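Local coordinates for DCN1-like protein 3 (Homo sapiens, PDB 4GBA) that promotes cullin neddylation by helping transfer NEDD8 from N-terminally acetylated E2 enzymes to cullin-RBX complexes, acting through its cullin-binding DCUN1 (PONY) domain, at residues 10-15 against 62-67; 49-52 against 58-61; 87-90 against 94-97; 102-107 against 158-163; 142-147 against 184-189. All blocks are in the same frame, centred on the assembly; numbering follows the deposited sequence.

Contact 1 of 5, residues 10-15 against 62-67; sequences ELFRRY and KEFFDG
Phe12 reaches from the first helix of the chain between Phe64 and Phe65 of helix 61-71, and these three rings form an aromatic cluster. Its CG lies anti to the backbone N (chi1 -177°), which carries the ring away from its own helix and in between the two neighbours. With Phe64 the rings meet obliquely, their planes inclined at 45° and their centroids 5.5 Å apart. The two side chains slide past each other in opposite directions, so Phe12 CD1 comes to 3.6 Å from Phe64 CD2. Phe65 behaves differently: it crosses Phe12 at about a right angle and turns its edge toward the Phe12 face in an offset edge-to-face pair, planes at 68°. Its CE2 is the touching atom, 3.7 Å from Phe12 CB.

The aliphatic contribution is small. Leu11 crosses the far end of Phe64, where CD2 meets CZ at 4.1 Å near the plane of the ring.

Polar groups stay off this interface. Lys62 and Asp66 form an intrahelical salt bridge with a weak hydrogen bond, and Tyr15 turns its hydroxyl to Asp34. Ile23 of strand 22-23 also packs on both Phe12 and Phe64. The junction is therefore apolar throughout, and helix 7-13 is held against helix 61-71 by ring shape and dispersion, without a directional bond between the two segments.

Contact 2 of 5, residues 49-52 against 58-61; sequences WKFQ and KFTR
Phe59 offers the face of its ring to the edge of Phe51, and this single edge-to-face pair makes the contact. Along 58-61 the chain passes from Lys58 into strand 59-60, where Phe59 lies. Its CG is anti to the carbonyl carbon (chi1 -65°), and the end of the side chain thus comes nearer to Phe51 than its base does. Phe51 CD2 stands 3.7 Å above the Phe59 ring plane, over the centre, and is nearly equidistant from all six ring carbons. The ring centroids are 5.0 Å apart and the planes 64° from each other. Thr60 comes next as the N-cap of helix 61-71: its side chain caps a backbone N of the first turn while Glu63 OE1 accepts from Thr60 N, a capping box. Arg61 then opens the helix and forms a salt bridge with Glu9.

On the other segment, helix 42-50 ends in a Schellman motif: Gln52, the first residue outside helical angles, has positive phi, and two bonds run back into the last turn, one of them Gln52 N to Trp49 O at 2.8 Å. Phe59 also packs on a modified side chain of the bound peptide, so it helps form the peptide-binding surface, with Phe51 packed against its ring. Strand 59-60 bonds to Ile23 of strand 22-23, Met28 and Phe31 of helix 25-34 touch the Phe59 ring, and Cys68 of helix 61-71 packs on Phe51.

Contact 3 of 5, residues 87-90 against 94-97; sequences LTEA and DKFK
Ala90 and Phe96 bring the two backbones together, their CA atoms 5.1 Å apart, where the chain turns from helix 76-89 into helix 93-107. The principal side-chain link is a salt bridge. Lys95 NZ donates to Glu89 OE2 at 2.6 Å, a short bond that meets the oxygen on its anti side, 28° out of the carboxylate plane. Glu89 is extended beyond CG, whereas Lys95 bends at chi2 (-58°) and again at chi4 (86°), curling its ammonium group back to the acid. The two chains cross obliquely, and the aliphatic part of the lysine also runs along the last turn of helix 76-89: its CB lies 3.2 Å from Glu89 O, and its CG 3.9 Å from Glu89 CG. A leucine in its place would probably leave the Glu89 carboxylate without its close cationic mate, with just the long, weak ion pair to Lys50.

Phe96 touches the turn in another way. Ala90 O sits at the edge of the ring, near its plane, 3.5 Å from Phe96 CB and 3.6 Å from Phe96 CD1, as a van der Waals neighbour.

Helix 42-50 borders this junction: Leu46 packs on Ala90, and Trp49 packs on Lys95. Beyond the turn, Phe96 reaches Asn133 and also Leu164 of helix 157-169, while Gln132 donates to Leu87 O, so the corner between helices 76-89 and 93-107 is joined to both the preceding and the following parts of the chain.

Contact 4 of 5, residues 102-107 against 158-163; sequences FTFQFG and DTWNMF
Phe104 and Trp160 meet in a CH-pi contact: Phe104 CB stands over the five-membered ring of the indole, 3.5 Å from its centroid and 18° off the normal. The same pair adds an oblique ring contact, planes at 54°, in which Phe104 CD1 comes within 3.4 Å of Trp160 CG. The two side chains slide past each other in opposite directions, each with CG anti to its backbone N (chi1 177° for Trp160), a setting that sends both rings into the gap between the helices.

An apolar contact completes the interface. Thr103 crosses the benzo end of the indole at about a right angle, its CG2 3.7 Å from Trp160 CZ2, while its hydroxyl bonds back to Leu99 O. Swapping Trp160 for a serine would probably open a gap between the helices and strip Phe104 CB and Thr103 CG2 of the surface they rest on.

Trp126 and Tyr100 also stack on the indole, and Phe106 packs on a modified side chain of the bound peptide. An aromatic core joining helices 93-107 and 157-169, beside the short antiparallel pair 117-118/154-155, is consistent with the EF-hand-like fold to which the cullin-binding family is related.

Contact 5 of 5, residues 142-147 against 184-189; sequences LNFLTE and PSLFDT
Phe144 points at Leu186 and Thr189 across two helices that run nearly perpendicular, the 142-147 and 185-189 axes at 97° and 11.6 Å apart at their closest. This is the C-terminal side of the DCUN1 domain, within the cullin-binding family region, where helix 185-199 packs against a helical core whose family is grouped with EF-hands, consistent with an EF-hand-like fold. The backbones stay well apart, with Phe144 CA 9.3 Å from Thr189 CA, so the space is bridged mainly by side chains, with the Phe144 ring also reaching the Thr189 carbonyl.

Phe144 does most of this. With CG anti to the backbone N (chi1 162°), its ring extends across, and the far edge does the touching. Thr189 CG2 lies near the ring plane, 3.7 Å from Phe144 CZ, and Leu186 CD1, also in plane, is 3.8 Å from the same atom. The methyl groups of two residues thus share one ring edge. Trp193 and Phe190, further along helix 185-199, pair edge-to-face with the same ring.

Leu145 adds a lighter touch; Ile123 and Trp126 of helix 119-129 also pack on it. Across the contact, the CD2 atoms of Leu145 and Leu186 meet at 4.1 Å.

In the fold
All five contacts lie within one DCUN1 domain. Contacts 1 and 2, with centres about 9 Å apart, touch: strand 59-60 runs into helix 61-71, and contact 2 falls within the chain span that contact 1 brackets. Contact 3 follows in series, its centre about 17 Å from that of contact 2, and shares helix 93-107 with contact 4. The centres of contacts 4 and 5 are about 15 Å apart, and their segments alternate along the chain, interlocking their four helices. Contacts 1 and 5, about 39 Å apart between centres, mark opposite sides of the domain. Phe59 and Phe106, of contacts 2 and 4, both reach the bound peptide, consistent with its site lying between them.

Contact 1 of 5, residues 10-15 against 62-67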
# COMPACT_ATOMS: atom_id res chain seq x y z
N GLU A 10 7.28 -18.18 20.52
CA GLU A 10 8.70 -18.26 20.14
C GLU A 10 8.97 -17.50 18.83
O GLU A 10 10.00 -16.85 18.68
CB GLU A 10 9.17 -19.72 20.04
N LEU A 11 8.03 -17.59 17.90
CA LEU A 11 8.16 -16.90 16.62
C LEU A 11 8.17 -15.39 16.84
O LEU A 11 9.03 -14.69 16.31
CB LEU A 11 7.01 -17.27 15.69
CG LEU A 11 7.15 -16.73 14.27
CD1 LEU A 11 8.43 -17.25 13.64
CD2 LEU A 11 5.93 -17.15 13.46
N PHE A 12 7.21 -14.90 17.62
CA PHE A 12 7.18 -13.49 17.94
C PHE A 12 8.46 -13.04 18.61
O PHE A 12 9.04 -12.02 18.25
CB PHE A 12 5.98 -13.15 18.84
CG PHE A 12 5.85 -11.67 19.15
CD1 PHE A 12 5.51 -10.76 18.15
CD2 PHE A 12 6.08 -11.19 20.44
CE1 PHE A 12 5.39 -9.41 18.43
CE2 PHE A 12 5.95 -9.84 20.72
CZ PHE A 12 5.61 -8.95 19.71
N ARG A 13 8.91 -13.81 19.59
CA ARG A 13 10.07 -13.45 20.40
C ARG A 13 11.34 -13.25 19.58
O ARG A 13 12.23 -12.51 19.97
CB ARG A 13 10.31 -14.50 21.50
CG ARG A 13 9.38 -14.38 22.71
CD ARG A 13 10.02 -13.55 23.83
NE ARG A 13 9.02 -12.92 24.70
CZ ARG A 13 9.31 -12.21 25.79
NH1 ARG A 13 10.57 -12.04 26.16
NH2 ARG A 13 8.33 -11.68 26.51
N ARG A 14 11.42 -13.91 18.42
CA ARG A 14 12.67 -13.83 17.69
C ARG A 14 12.81 -12.60 16.79
O ARG A 14 13.90 -12.33 16.31
CB ARG A 14 13.01 -15.14 16.96
CG ARG A 14 12.40 -15.38 15.62
CD ARG A 14 12.29 -16.89 15.40
NE ARG A 14 12.67 -17.34 14.06
CZ ARG A 14 12.21 -18.45 13.47
NH1 ARG A 14 11.31 -19.22 14.08
NH2 ARG A 14 12.63 -18.78 12.25
N TYR A 15 11.71 -11.86 16.61
CA TYR A 15 11.73 -10.64 15.80
C TYR A 15 11.43 -9.43 16.67
O TYR A 15 11.67 -8.29 16.29
CB TYR A 15 10.74 -10.74 14.65
CG TYR A 15 10.95 -11.97 13.79
CD1 TYR A 15 12.02 -12.03 12.92
CD2 TYR A 15 10.08 -13.06 13.85
CE1 TYR A 15 12.24 -13.14 12.12
CE2 TYR A 15 10.29 -14.18 13.05
CZ TYR A 15 11.37 -14.21 12.19
OH TYR A 15 11.61 -15.30 11.37
N LYS A 62 -0.13 -7.62 19.62
CA LYS A 62 -1.51 -7.96 19.28
C LYS A 62 -1.78 -8.13 17.79
O LYS A 62 -2.53 -9.02 17.38
CB LYS A 62 -2.49 -6.91 19.84
CG LYS A 62 -3.95 -7.34 19.68
CD LYS A 62 -4.93 -6.25 20.08
CE LYS A 62 -6.36 -6.66 19.74
NZ LYS A 62 -6.75 -7.93 20.43
N GLU A 63 -1.19 -7.26 16.98
CA GLU A 63 -1.33 -7.36 15.52
C GLU A 63 -0.74 -8.68 15.03
O GLU A 63 -1.35 -9.40 14.24
CB GLU A 63 -0.64 -6.16 14.83
CG GLU A 63 -1.37 -4.83 15.04
CD GLU A 63 -0.48 -3.59 14.81
OE1 GLU A 63 0.72 -3.72 14.49
OE2 GLU A 63 -1.01 -2.47 14.95
N PHE A 64 0.45 -8.99 15.52
CA PHE A 64 1.15 -10.18 15.10
C PHE A 64 0.35 -11.43 15.50
O PHE A 64 0.09 -12.32 14.68
CB PHE A 64 2.57 -10.20 15.67
CG PHE A 64 3.44 -11.25 15.06
CD1 PHE A 64 4.08 -11.02 13.84
CD2 PHE A 64 3.61 -12.48 15.68
CE1 PHE A 64 4.88 -12.00 13.27
CE2 PHE A 64 4.41 -13.46 15.11
CZ PHE A 64 5.05 -13.21 13.90
N PHE A 65 -0.05 -11.50 16.77
CA PHE A 65 -0.84 -12.63 17.24
C PHE A 65 -2.21 -12.75 16.56
O PHE A 65 -2.59 -13.83 16.11
CB PHE A 65 -0.99 -12.59 18.76
CG PHE A 65 0.17 -13.20 19.48
CD1 PHE A 65 0.03 -14.43 20.13
CD2 PHE A 65 1.40 -12.57 19.50
CE1 PHE A 65 1.10 -15.00 20.79
CE2 PHE A 65 2.48 -13.14 20.16
CZ PHE A 65 2.33 -14.35 20.81
N ASP A 66 -2.95 -11.65 16.50
CA ASP A 66 -4.25 -11.65 15.84
C ASP A 66 -4.13 -11.96 14.35
O ASP A 66 -5.00 -12.61 13.79
CB ASP A 66 -4.94 -10.29 15.98
CG ASP A 66 -5.62 -10.10 17.32
OD1 ASP A 66 -5.53 -10.99 18.19
OD2 ASP A 66 -6.25 -9.04 17.50
N GLY A 67 -3.06 -11.47 13.73
CA GLY A 67 -2.85 -11.66 12.31
C GLY A 67 -2.42 -13.08 11.97
O GLY A 67 -2.90 -13.68 11.00

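Contact 2 of 5, residues 49-52 against 58-61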
# COMPACT_ATOMS: atom_id res chain seq x y z
N TRP A 49 -1.78 -5.83 5.82
CA TRP A 49 -3.23 -5.73 5.71
C TRP A 49 -3.92 -6.75 6.63
O TRP A 49 -4.69 -6.38 7.52
CB TRP A 49 -3.64 -5.89 4.23
CG TRP A 49 -5.14 -6.05 3.99
CD1 TRP A 49 -6.14 -5.23 4.42
CD2 TRP A 49 -5.78 -7.07 3.20
NE1 TRP A 49 -7.35 -5.67 3.96
CE2 TRP A 49 -7.17 -6.80 3.22
CE3 TRP A 49 -5.31 -8.20 2.50
CZ2 TRP A 49 -8.10 -7.62 2.56
CZ3 TRP A 49 -6.23 -9.01 1.84
CH2 TRP A 49 -7.61 -8.71 1.88
N LYS A 50 -3.63 -8.04 6.42
CA LYS A 50 -4.13 -9.13 7.28
C LYS A 50 -3.87 -8.92 8.78
O LYS A 50 -4.70 -9.27 9.61
CB LYS A 50 -3.52 -10.46 6.83
CG LYS A 50 -4.52 -11.42 6.30
CD LYS A 50 -5.34 -10.80 5.22
CE LYS A 50 -6.48 -11.73 4.83
NZ LYS A 50 -7.19 -12.17 6.04
N PHE A 51 -2.70 -8.36 9.13
CA PHE A 51 -2.38 -8.11 10.54
C PHE A 51 -2.97 -6.79 11.02
O PHE A 51 -2.84 -6.43 12.19
CB PHE A 51 -0.86 -8.10 10.77
CG PHE A 51 -0.19 -9.44 10.56
CD1 PHE A 51 -0.91 -10.53 10.10
CD2 PHE A 51 1.15 -9.60 10.84
CE1 PHE A 51 -0.30 -11.75 9.90
CE2 PHE A 51 1.77 -10.82 10.66
CZ PHE A 51 1.04 -11.90 10.19
N GLN A 52 -3.58 -6.05 10.09
CA GLN A 52 -4.17 -4.75 10.40
C GLN A 52 -3.17 -3.81 11.10
O GLN A 52 -3.49 -3.25 12.15
CB GLN A 52 -5.39 -4.92 11.31
CG GLN A 52 -6.43 -5.91 10.82
CD GLN A 52 -7.71 -5.81 11.62
OE1 GLN A 52 -8.02 -6.67 12.44
NE2 GLN A 52 -8.46 -4.74 11.39
N LYS A 58 6.18 -1.95 11.59
CA LYS A 58 5.88 -2.33 12.95
C LYS A 58 4.68 -3.27 13.03
O LYS A 58 3.65 -3.03 12.38
CB LYS A 58 5.64 -1.09 13.79
CG LYS A 58 5.17 -1.38 15.21
CD LYS A 58 5.06 -0.09 16.03
CE LYS A 58 4.48 -0.35 17.42
NZ LYS A 58 4.68 0.79 18.37
N PHE A 59 4.83 -4.35 13.79
CA PHE A 59 3.70 -5.19 14.19
C PHE A 59 3.71 -5.22 15.71
O PHE A 59 4.65 -5.76 16.30
CB PHE A 59 3.87 -6.63 13.72
CG PHE A 59 3.87 -6.81 12.23
CD1 PHE A 59 3.03 -6.07 11.42
CD2 PHE A 59 4.71 -7.76 11.64
CE1 PHE A 59 3.01 -6.26 10.05
CE2 PHE A 59 4.71 -7.95 10.26
CZ PHE A 59 3.85 -7.19 9.47
N THR A 60 2.70 -4.67 16.36
CA THR A 60 2.59 -4.83 17.81
C THR A 60 2.33 -6.30 18.13
O THR A 60 1.86 -7.06 17.28
CB THR A 60 1.43 -3.99 18.40
OG1 THR A 60 0.18 -4.51 17.94
CG2 THR A 60 1.55 -2.52 17.99
N ARG A 61 2.62 -6.69 19.37
CA ARG A 61 2.28 -8.04 19.81
C ARG A 61 0.87 -8.47 19.39
O ARG A 61 0.69 -9.57 18.86
CB ARG A 61 2.45 -8.17 21.32
CG ARG A 61 1.93 -9.49 21.86
CD ARG A 61 2.21 -9.65 23.34
NE ARG A 61 2.26 -11.06 23.71
CZ ARG A 61 3.38 -11.76 23.85
NH1 ARG A 61 4.57 -11.18 23.68
NH2 ARG A 61 3.32 -13.04 24.18

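Contact 3 of 5, residues 87-90 against 94-97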
# COMPACT_ATOMS: atom_id res chain seq x y z
N LEU A 87 -3.03 -13.89 -1.99
CA LEU A 87 -3.04 -13.25 -3.30
C LEU A 87 -4.43 -13.37 -3.92
O LEU A 87 -4.96 -12.40 -4.48
CB LEU A 87 -1.98 -13.87 -4.22
CG LEU A 87 -0.51 -13.53 -3.93
CD1 LEU A 87 0.43 -14.50 -4.63
CD2 LEU A 87 -0.19 -12.11 -4.33
N THR A 88 -5.01 -14.56 -3.83
CA THR A 88 -6.35 -14.81 -4.36
C THR A 88 -7.39 -13.97 -3.65
O THR A 88 -8.24 -13.36 -4.29
CB THR A 88 -6.71 -16.30 -4.28
OG1 THR A 88 -5.99 -17.00 -5.31
CG2 THR A 88 -8.19 -16.53 -4.49
N GLU A 89 -7.33 -13.95 -2.33
CA GLU A 89 -8.26 -13.16 -1.52
C GLU A 89 -8.27 -11.69 -1.96
O GLU A 89 -9.33 -11.10 -2.14
CB GLU A 89 -7.85 -13.24 -0.05
CG GLU A 89 -8.89 -12.79 0.95
CD GLU A 89 -8.45 -13.07 2.38
OE1 GLU A 89 -7.50 -13.86 2.58
OE2 GLU A 89 -9.05 -12.51 3.32
N ALA A 90 -7.08 -11.13 -2.14
CA ALA A 90 -6.92 -9.71 -2.47
C ALA A 90 -7.45 -9.36 -3.86
O ALA A 90 -7.54 -8.19 -4.21
CB ALA A 90 -5.46 -9.29 -2.34
N ASP A 94 -14.59 -7.00 -3.00
CA ASP A 94 -14.78 -6.37 -1.70
C ASP A 94 -13.52 -6.38 -0.83
O ASP A 94 -13.25 -5.41 -0.12
CB ASP A 94 -15.98 -6.99 -0.96
CG ASP A 94 -17.32 -6.45 -1.47
OD1 ASP A 94 -18.28 -7.26 -1.59
OD2 ASP A 94 -17.42 -5.23 -1.74
N LYS A 95 -12.76 -7.46 -0.89
CA LYS A 95 -11.47 -7.52 -0.21
C LYS A 95 -10.54 -6.45 -0.76
O LYS A 95 -9.85 -5.76 -0.00
CB LYS A 95 -10.83 -8.90 -0.37
CG LYS A 95 -11.62 -10.04 0.26
CD LYS A 95 -11.82 -9.80 1.75
CE LYS A 95 -12.51 -10.98 2.44
NZ LYS A 95 -11.55 -12.04 2.87
N PHE A 96 -10.50 -6.31 -2.08
CA PHE A 96 -9.61 -5.34 -2.67
C PHE A 96 -9.93 -3.93 -2.21
O PHE A 96 -9.04 -3.16 -1.88
CB PHE A 96 -9.59 -5.40 -4.19
CG PHE A 96 -8.65 -4.40 -4.78
CD1 PHE A 96 -7.27 -4.64 -4.78
CD2 PHE A 96 -9.12 -3.19 -5.29
CE1 PHE A 96 -6.38 -3.70 -5.31
CE2 PHE A 96 -8.24 -2.24 -5.83
CZ PHE A 96 -6.87 -2.49 -5.83
N LYS A 97 -11.21 -3.58 -2.21
CA LYS A 97 -11.61 -2.25 -1.74
C LYS A 97 -11.11 -2.04 -0.33
O LYS A 97 -10.67 -0.95 0.01
CB LYS A 97 -13.14 -2.07 -1.80
CG LYS A 97 -13.65 -1.68 -3.19
CD LYS A 97 -15.15 -1.92 -3.36
CE LYS A 97 -15.97 -0.78 -2.77
NZ LYS A 97 -17.43 -1.00 -3.01

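Contact 4 of 5, residues 102-107 against 158-163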
# COMPACT_ATOMS: atom_id res chain seq x y z
N PHE A 102 -7.16 0.37 3.51
CA PHE A 102 -6.08 0.10 4.46
C PHE A 102 -4.74 0.67 3.98
O PHE A 102 -3.95 1.17 4.77
CB PHE A 102 -5.92 -1.42 4.71
CG PHE A 102 -4.62 -1.79 5.39
CD1 PHE A 102 -4.51 -1.73 6.78
CD2 PHE A 102 -3.49 -2.13 4.65
CE1 PHE A 102 -3.31 -2.04 7.41
CE2 PHE A 102 -2.30 -2.44 5.28
CZ PHE A 102 -2.21 -2.39 6.66
N THR A 103 -4.47 0.57 2.68
CA THR A 103 -3.18 0.97 2.14
C THR A 103 -2.90 2.47 2.37
O THR A 103 -1.75 2.86 2.59
CB THR A 103 -3.04 0.58 0.64
OG1 THR A 103 -3.15 -0.85 0.51
CG2 THR A 103 -1.70 1.04 0.06
N PHE A 104 -3.95 3.29 2.36
CA PHE A 104 -3.78 4.71 2.62
C PHE A 104 -3.33 4.94 4.07
O PHE A 104 -2.34 5.64 4.32
CB PHE A 104 -5.05 5.52 2.31
CG PHE A 104 -4.90 6.98 2.63
CD1 PHE A 104 -4.45 7.87 1.67
CD2 PHE A 104 -5.15 7.45 3.91
CE1 PHE A 104 -4.28 9.21 1.98
CE2 PHE A 104 -4.96 8.80 4.21
CZ PHE A 104 -4.54 9.67 3.25
N GLN A 105 -4.06 4.33 5.00
CA GLN A 105 -3.79 4.42 6.43
C GLN A 105 -2.39 3.88 6.79
O GLN A 105 -1.70 4.42 7.66
CB GLN A 105 -4.86 3.62 7.20
CG GLN A 105 -5.00 4.02 8.66
CD GLN A 105 -5.20 5.54 8.84
OE1 GLN A 105 -5.92 6.18 8.06
NE2 GLN A 105 -4.54 6.12 9.84
N PHE A 106 -2.01 2.81 6.10
CA PHE A 106 -0.72 2.17 6.27
C PHE A 106 0.41 3.14 5.89
O PHE A 106 1.33 3.37 6.67
CB PHE A 106 -0.68 0.90 5.42
CG PHE A 106 0.55 0.04 5.63
CD1 PHE A 106 0.90 -0.41 6.90
CD2 PHE A 106 1.34 -0.34 4.55
CE1 PHE A 106 2.03 -1.22 7.08
CE2 PHE A 106 2.46 -1.15 4.72
CZ PHE A 106 2.80 -1.58 5.98
N GLY A 107 0.31 3.72 4.69
CA GLY A 107 1.34 4.63 4.21
C GLY A 107 1.39 5.92 5.01
O GLY A 107 2.33 6.70 4.90
N ASP A 158 -9.30 11.75 0.53
CA ASP A 158 -10.42 11.76 -0.42
C ASP A 158 -9.93 11.60 -1.84
O ASP A 158 -10.59 10.96 -2.66
CB ASP A 158 -11.23 13.05 -0.26
CG ASP A 158 -11.98 13.08 1.06
OD1 ASP A 158 -12.66 12.07 1.37
OD2 ASP A 158 -11.87 14.09 1.79
N THR A 159 -8.77 12.18 -2.14
CA THR A 159 -8.13 11.99 -3.44
C THR A 159 -7.74 10.52 -3.64
O THR A 159 -7.98 9.94 -4.70
CB THR A 159 -6.88 12.88 -3.60
OG1 THR A 159 -7.21 14.25 -3.31
CG2 THR A 159 -6.30 12.75 -5.00
N TRP A 160 -7.13 9.93 -2.62
CA TRP A 160 -6.82 8.50 -2.65
C TRP A 160 -8.11 7.69 -2.82
O TRP A 160 -8.21 6.85 -3.72
CB TRP A 160 -6.08 8.10 -1.36
CG TRP A 160 -5.76 6.64 -1.25
CD1 TRP A 160 -6.57 5.65 -0.72
CD2 TRP A 160 -4.56 5.98 -1.67
NE1 TRP A 160 -5.94 4.43 -0.80
CE2 TRP A 160 -4.70 4.60 -1.38
CE3 TRP A 160 -3.36 6.43 -2.26
CZ2 TRP A 160 -3.70 3.66 -1.66
CZ3 TRP A 160 -2.36 5.48 -2.54
CH2 TRP A 160 -2.54 4.12 -2.24
N ASN A 161 -9.11 7.97 -1.97
CA ASN A 161 -10.41 7.29 -1.98
C ASN A 161 -11.08 7.32 -3.36
O ASN A 161 -11.53 6.30 -3.85
CB ASN A 161 -11.34 7.90 -0.91
CG ASN A 161 -12.79 7.38 -1.00
OD1 ASN A 161 -13.67 8.03 -1.58
ND2 ASN A 161 -13.04 6.21 -0.40
N MET A 162 -11.12 8.50 -3.98
CA MET A 162 -11.85 8.66 -5.24
C MET A 162 -11.07 8.20 -6.46
O MET A 162 -11.67 7.96 -7.52
CB MET A 162 -12.32 10.09 -5.42
CG MET A 162 -13.19 10.57 -4.27
SD MET A 162 -13.98 12.14 -4.68
CE MET A 162 -14.97 11.70 -6.11
N PHE A 163 -9.75 8.07 -6.33
CA PHE A 163 -8.93 7.56 -7.43
C PHE A 163 -9.35 6.18 -7.95
O PHE A 163 -9.30 5.91 -9.16
CB PHE A 163 -7.45 7.54 -7.08
CG PHE A 163 -6.58 7.10 -8.23
CD1 PHE A 163 -6.35 7.95 -9.31
CD2 PHE A 163 -6.01 5.83 -8.25
CE1 PHE A 163 -5.56 7.55 -10.38
CE2 PHE A 163 -5.23 5.43 -9.31
CZ PHE A 163 -5.00 6.28 -10.37

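Contact 5 of 5, residues 142-147 against 184-189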
# COMPACT_ATOMS: atom_id res chain seq x y z
N LEU A 142 0.94 7.73 -12.72
CA LEU A 142 2.14 7.69 -11.89
C LEU A 142 3.32 8.45 -12.52
O LEU A 142 4.19 8.96 -11.80
CB LEU A 142 2.55 6.24 -11.55
CG LEU A 142 1.58 5.37 -10.73
CD1 LEU A 142 2.03 3.91 -10.76
CD2 LEU A 142 1.39 5.85 -9.28
N ASN A 143 3.35 8.52 -13.85
CA ASN A 143 4.32 9.37 -14.55
C ASN A 143 4.03 10.82 -14.24
O ASN A 143 4.94 11.60 -13.95
CB ASN A 143 4.24 9.18 -16.07
CG ASN A 143 4.82 7.85 -16.52
OD1 ASN A 143 5.65 7.24 -15.82
ND2 ASN A 143 4.39 7.39 -17.69
N PHE A 144 2.75 11.17 -14.30
CA PHE A 144 2.28 12.51 -13.99
C PHE A 144 2.72 12.94 -12.59
O PHE A 144 3.19 14.06 -12.39
CB PHE A 144 0.76 12.56 -14.17
CG PHE A 144 0.10 13.73 -13.48
CD1 PHE A 144 0.15 15.00 -14.03
CD2 PHE A 144 -0.60 13.54 -12.30
CE1 PHE A 144 -0.46 16.06 -13.39
CE2 PHE A 144 -1.22 14.61 -11.66
CZ PHE A 144 -1.15 15.86 -12.21
N LEU A 145 2.58 12.05 -11.62
CA LEU A 145 2.89 12.38 -10.23
C LEU A 145 4.38 12.46 -9.90
O LEU A 145 4.76 13.18 -8.98
CB LEU A 145 2.23 11.36 -9.29
CG LEU A 145 0.71 11.33 -9.21
CD1 LEU A 145 0.27 10.13 -8.34
CD2 LEU A 145 0.19 12.65 -8.66
N THR A 146 5.21 11.71 -10.61
CA THR A 146 6.65 11.77 -10.39
C THR A 146 7.17 13.09 -10.97
O THR A 146 8.03 13.76 -10.40
CB THR A 146 7.39 10.57 -11.04
OG1 THR A 146 7.23 10.62 -12.47
CG2 THR A 146 6.82 9.25 -10.53
N GLU A 147 6.62 13.47 -12.12
CA GLU A 147 6.91 14.76 -12.70
C GLU A 147 6.38 15.85 -11.78
O GLU A 147 7.07 16.83 -11.51
CB GLU A 147 6.26 14.85 -14.07
CG GLU A 147 6.37 16.21 -14.70
CD GLU A 147 6.07 16.18 -16.19
OE1 GLU A 147 6.27 15.11 -16.81
OE2 GLU A 147 5.62 17.22 -16.72
N PRO A 184 -11.60 15.23 -7.47
CA PRO A 184 -10.59 16.14 -6.91
C PRO A 184 -9.90 16.83 -8.07
O PRO A 184 -9.74 16.22 -9.12
CB PRO A 184 -9.64 15.20 -6.17
CG PRO A 184 -10.49 14.00 -5.84
CD PRO A 184 -11.40 13.84 -7.01
N SER A 185 -9.53 18.09 -7.90
CA SER A 185 -9.03 18.89 -9.02
C SER A 185 -7.74 18.33 -9.59
O SER A 185 -7.44 18.52 -10.77
CB SER A 185 -8.86 20.36 -8.60
OG SER A 185 -7.95 20.47 -7.53
N LEU A 186 -6.97 17.64 -8.76
CA LEU A 186 -5.78 16.95 -9.25
C LEU A 186 -6.06 16.03 -10.46
O LEU A 186 -5.23 15.90 -11.36
CB LEU A 186 -5.08 16.16 -8.13
CG LEU A 186 -3.73 15.56 -8.54
CD1 LEU A 186 -2.72 16.67 -8.89
CD2 LEU A 186 -3.17 14.64 -7.46
N PHE A 187 -7.23 15.39 -10.49
CA PHE A 187 -7.57 14.53 -11.61
C PHE A 187 -7.66 15.33 -12.92
O PHE A 187 -7.24 14.86 -13.97
CB PHE A 187 -8.87 13.75 -11.37
CG PHE A 187 -8.81 12.80 -10.18
CD1 PHE A 187 -7.66 12.63 -9.45
CD2 PHE A 187 -9.93 12.06 -9.82
CE1 PHE A 187 -7.61 11.76 -8.36
CE2 PHE A 187 -9.90 11.19 -8.74
CZ PHE A 187 -8.73 11.05 -8.01
N ASP A 188 -8.19 16.55 -12.84
CA ASP A 188 -8.28 17.43 -14.01
C ASP A 188 -6.90 17.89 -14.48
O ASP A 188 -6.60 17.90 -15.68
CB ASP A 188 -9.18 18.65 -13.74
CG ASP A 188 -9.71 19.28 -15.03
OD1 ASP A 188 -10.22 18.53 -15.91
OD2 ASP A 188 -9.60 20.52 -15.19
N THR A 189 -6.06 18.29 -13.52
CA THR A 189 -4.67 18.62 -13.81
C THR A 189 -3.98 17.49 -14.57
O THR A 189 -3.15 17.73 -15.46
CB THR A 189 -3.88 18.87 -12.50
OG1 THR A 189 -4.52 19.90 -11.74
CG2 THR A 189 -2.45 19.28 -12.81